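Local coordinates for hypothetical protein (Leishmania major, PDB 3LJN) that is of unknown function but, as an ankyrin repeat protein, probably mediates protein-protein interactions, at residues A[31-36]-A[66-71]. Sequence-based numbering, arbitrary orientation.
Sequences GQTDEV and VDTAKY
T33 faces T68 between two neighbouring helices, their CA atoms 4.8 Å apart. T33 CB lies 3.9 Å from T68 OG1. Beyond it the branches part: the hydroxyl OG1 of T33 reaches T68 OG1 at 3.3 Å, a long hydrogen bond in which either threonine may be the donor, while the methyl CG2 lies over the backbone of the second helix, 3.7 Å from T68 CA, and touches Y71 CB at 4.0 Å. T68 holds OG1 beside its own backbone N, chi1 -53°, and this rotation brings the oxygen to T33 OG1 and also within 3.5 Å of G31 CA. G31 ends helix 18-30 in a Schellman motif with positive phi, and Q32 occupies the N-cap position of helix 33-41, its backbone O accepting V36 N. Helix, tight turn, helix is the ankyrin repeat pattern; helices 33-41 and 66-75 are each joined to the helix before, 18-30 and 56-63, by a two-residue turn, and they pack side by side in the repeat stack, with helix 97-110 covering V66 and A69 from beyond. One turn further along, V36 CG1 meets the Y71 ring at its edge, near the ring plane, 4.1 Å from CD2. The same ring also makes a cation-pi contact with R37.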
loop_
_atom_site.group_PDB
_atom_site.type_symbol
_atom_site.label_atom_id
_atom_site.label_comp_id
_atom_site.label_asym_id
_atom_site.label_seq_id
_atom_site.Cartn_x
_atom_site.Cartn_y
_atom_site.Cartn_z
ATOM N N GLY A 31 -24.071 17.969 -13.078
ATOM C CA GLY A 31 -24.664 16.642 -13.228
ATOM C C GLY A 31 -25.678 16.613 -14.357
ATOM O O GLY A 31 -26.764 16.032 -14.228
ATOM N N GLN A 32 -25.317 17.263 -15.463
ATOM C CA GLN A 32 -26.165 17.361 -16.639
ATOM C C GLN A 32 -25.676 16.346 -17.694
ATOM O O GLN A 32 -25.031 16.709 -18.687
ATOM C CB GLN A 32 -26.161 18.806 -17.161
ATOM C CG GLN A 32 -27.014 19.773 -16.320
ATOM C CD GLN A 32 -27.018 21.258 -16.829
ATOM O OE1 GLN A 32 -26.340 21.622 -17.807
ATOM N NE2 GLN A 32 -27.783 22.110 -16.138
ATOM N N THR A 33 -25.986 15.068 -17.458
ATOM C CA THR A 33 -25.515 13.974 -18.321
ATOM C C THR A 33 -26.101 14.091 -19.710
ATOM O O THR A 33 -25.404 13.927 -20.712
ATOM C CB THR A 33 -25.936 12.595 -17.809
ATOM O OG1 THR A 33 -26.196 12.651 -16.402
ATOM C CG2 THR A 33 -24.851 11.568 -18.122
ATOM N N ASP A 34 -27.409 14.323 -19.746
ATOM C CA ASP A 34 -28.128 14.716 -20.952
ATOM C C ASP A 34 -27.255 15.653 -21.771
ATOM O O ASP A 34 -26.865 15.333 -22.881
ATOM C CB ASP A 34 -29.434 15.436 -20.554
ATOM C CG ASP A 34 -30.468 15.443 -21.672
ATOM O OD1 ASP A 34 -31.629 15.923 -21.444
ATOM O OD2 ASP A 34 -30.114 14.960 -22.789
ATOM N N GLU A 35 -26.900 16.783 -21.170
ATOM C CA GLU A 35 -26.290 17.904 -21.883
ATOM C C GLU A 35 -24.852 17.629 -22.291
ATOM O O GLU A 35 -24.409 18.135 -23.306
ATOM C CB GLU A 35 -26.389 19.173 -21.020
ATOM C CG GLU A 35 -26.098 20.469 -21.742
ATOM C CD GLU A 35 -26.885 20.649 -23.044
ATOM O OE1 GLU A 35 -28.161 20.638 -23.030
ATOM O OE2 GLU A 35 -26.201 20.812 -24.095
ATOM N N VAL A 36 -24.147 16.831 -21.489
ATOM C CA VAL A 36 -22.776 16.355 -21.772
ATOM C C VAL A 36 -22.732 15.344 -22.929
ATOM O O VAL A 36 -21.870 15.416 -23.805
ATOM C CB VAL A 36 -22.172 15.690 -20.493
ATOM C CG1 VAL A 36 -21.162 14.632 -20.841
ATOM C CG2 VAL A 36 -21.569 16.730 -19.579
ATOM N N VAL A 66 -22.805 10.969 -10.005
ATOM C CA VAL A 66 -22.552 9.546 -10.241
ATOM C C VAL A 66 -22.776 9.136 -11.695
ATOM O O VAL A 66 -21.922 8.476 -12.286
ATOM C CB VAL A 66 -23.395 8.652 -9.296
ATOM C CG1 VAL A 66 -23.690 7.293 -9.934
ATOM C CG2 VAL A 66 -22.682 8.493 -7.960
ATOM N N ASP A 67 -23.904 9.555 -12.266
ATOM C CA ASP A 67 -24.322 9.124 -13.607
ATOM C C ASP A 67 -23.501 9.786 -14.721
ATOM O O ASP A 67 -23.067 9.110 -15.657
ATOM C CB ASP A 67 -25.820 9.372 -13.769
ATOM C CG ASP A 67 -26.670 8.623 -12.682
ATOM O OD1 ASP A 67 -26.349 7.449 -12.324
ATOM O OD2 ASP A 67 -27.671 9.195 -12.172
ATOM N N THR A 68 -23.270 11.093 -14.609
ATOM C CA THR A 68 -22.337 11.809 -15.486
ATOM C C THR A 68 -20.936 11.193 -15.442
ATOM O O THR A 68 -20.269 11.072 -16.476
ATOM C CB THR A 68 -22.204 13.291 -15.064
ATOM O OG1 THR A 68 -23.503 13.898 -14.991
ATOM C CG2 THR A 68 -21.327 14.062 -16.022
ATOM N N ALA A 69 -20.483 10.816 -14.244
ATOM C CA ALA A 69 -19.158 10.210 -14.071
ATOM C C ALA A 69 -19.101 8.859 -14.762
ATOM O O ALA A 69 -18.196 8.597 -15.549
ATOM C CB ALA A 69 -18.837 10.057 -12.598
ATOM N N LYS A 70 -20.091 8.016 -14.468
ATOM C CA LYS A 70 -20.247 6.730 -15.130
ATOM C C LYS A 70 -20.163 6.885 -16.640
ATOM O O LYS A 70 -19.428 6.152 -17.306
ATOM C CB LYS A 70 -21.583 6.089 -14.767
ATOM C CG LYS A 70 -21.813 4.742 -15.439
ATOM C CD LYS A 70 -22.713 3.807 -14.612
ATOM C CE LYS A 70 -22.548 2.347 -15.097
ATOM N NZ LYS A 70 -23.505 1.363 -14.488
ATOM N N TYR A 71 -20.898 7.847 -17.181
ATOM C CA TYR A 71 -20.831 8.084 -18.604
ATOM C C TYR A 71 -19.445 8.516 -19.064
ATOM O O TYR A 71 -18.846 7.847 -19.890
ATOM C CB TYR A 71 -21.867 9.101 -19.079
ATOM C CG TYR A 71 -21.728 9.326 -20.555
ATOM C CD1 TYR A 71 -21.980 8.297 -21.442
ATOM C CD2 TYR A 71 -21.272 10.537 -21.063
ATOM C CE1 TYR A 71 -21.817 8.468 -22.806
ATOM C CE2 TYR A 71 -21.107 10.723 -22.433
ATOM C CZ TYR A 71 -21.377 9.682 -23.289
ATOM O OH TYR A 71 -21.230 9.842 -24.638
#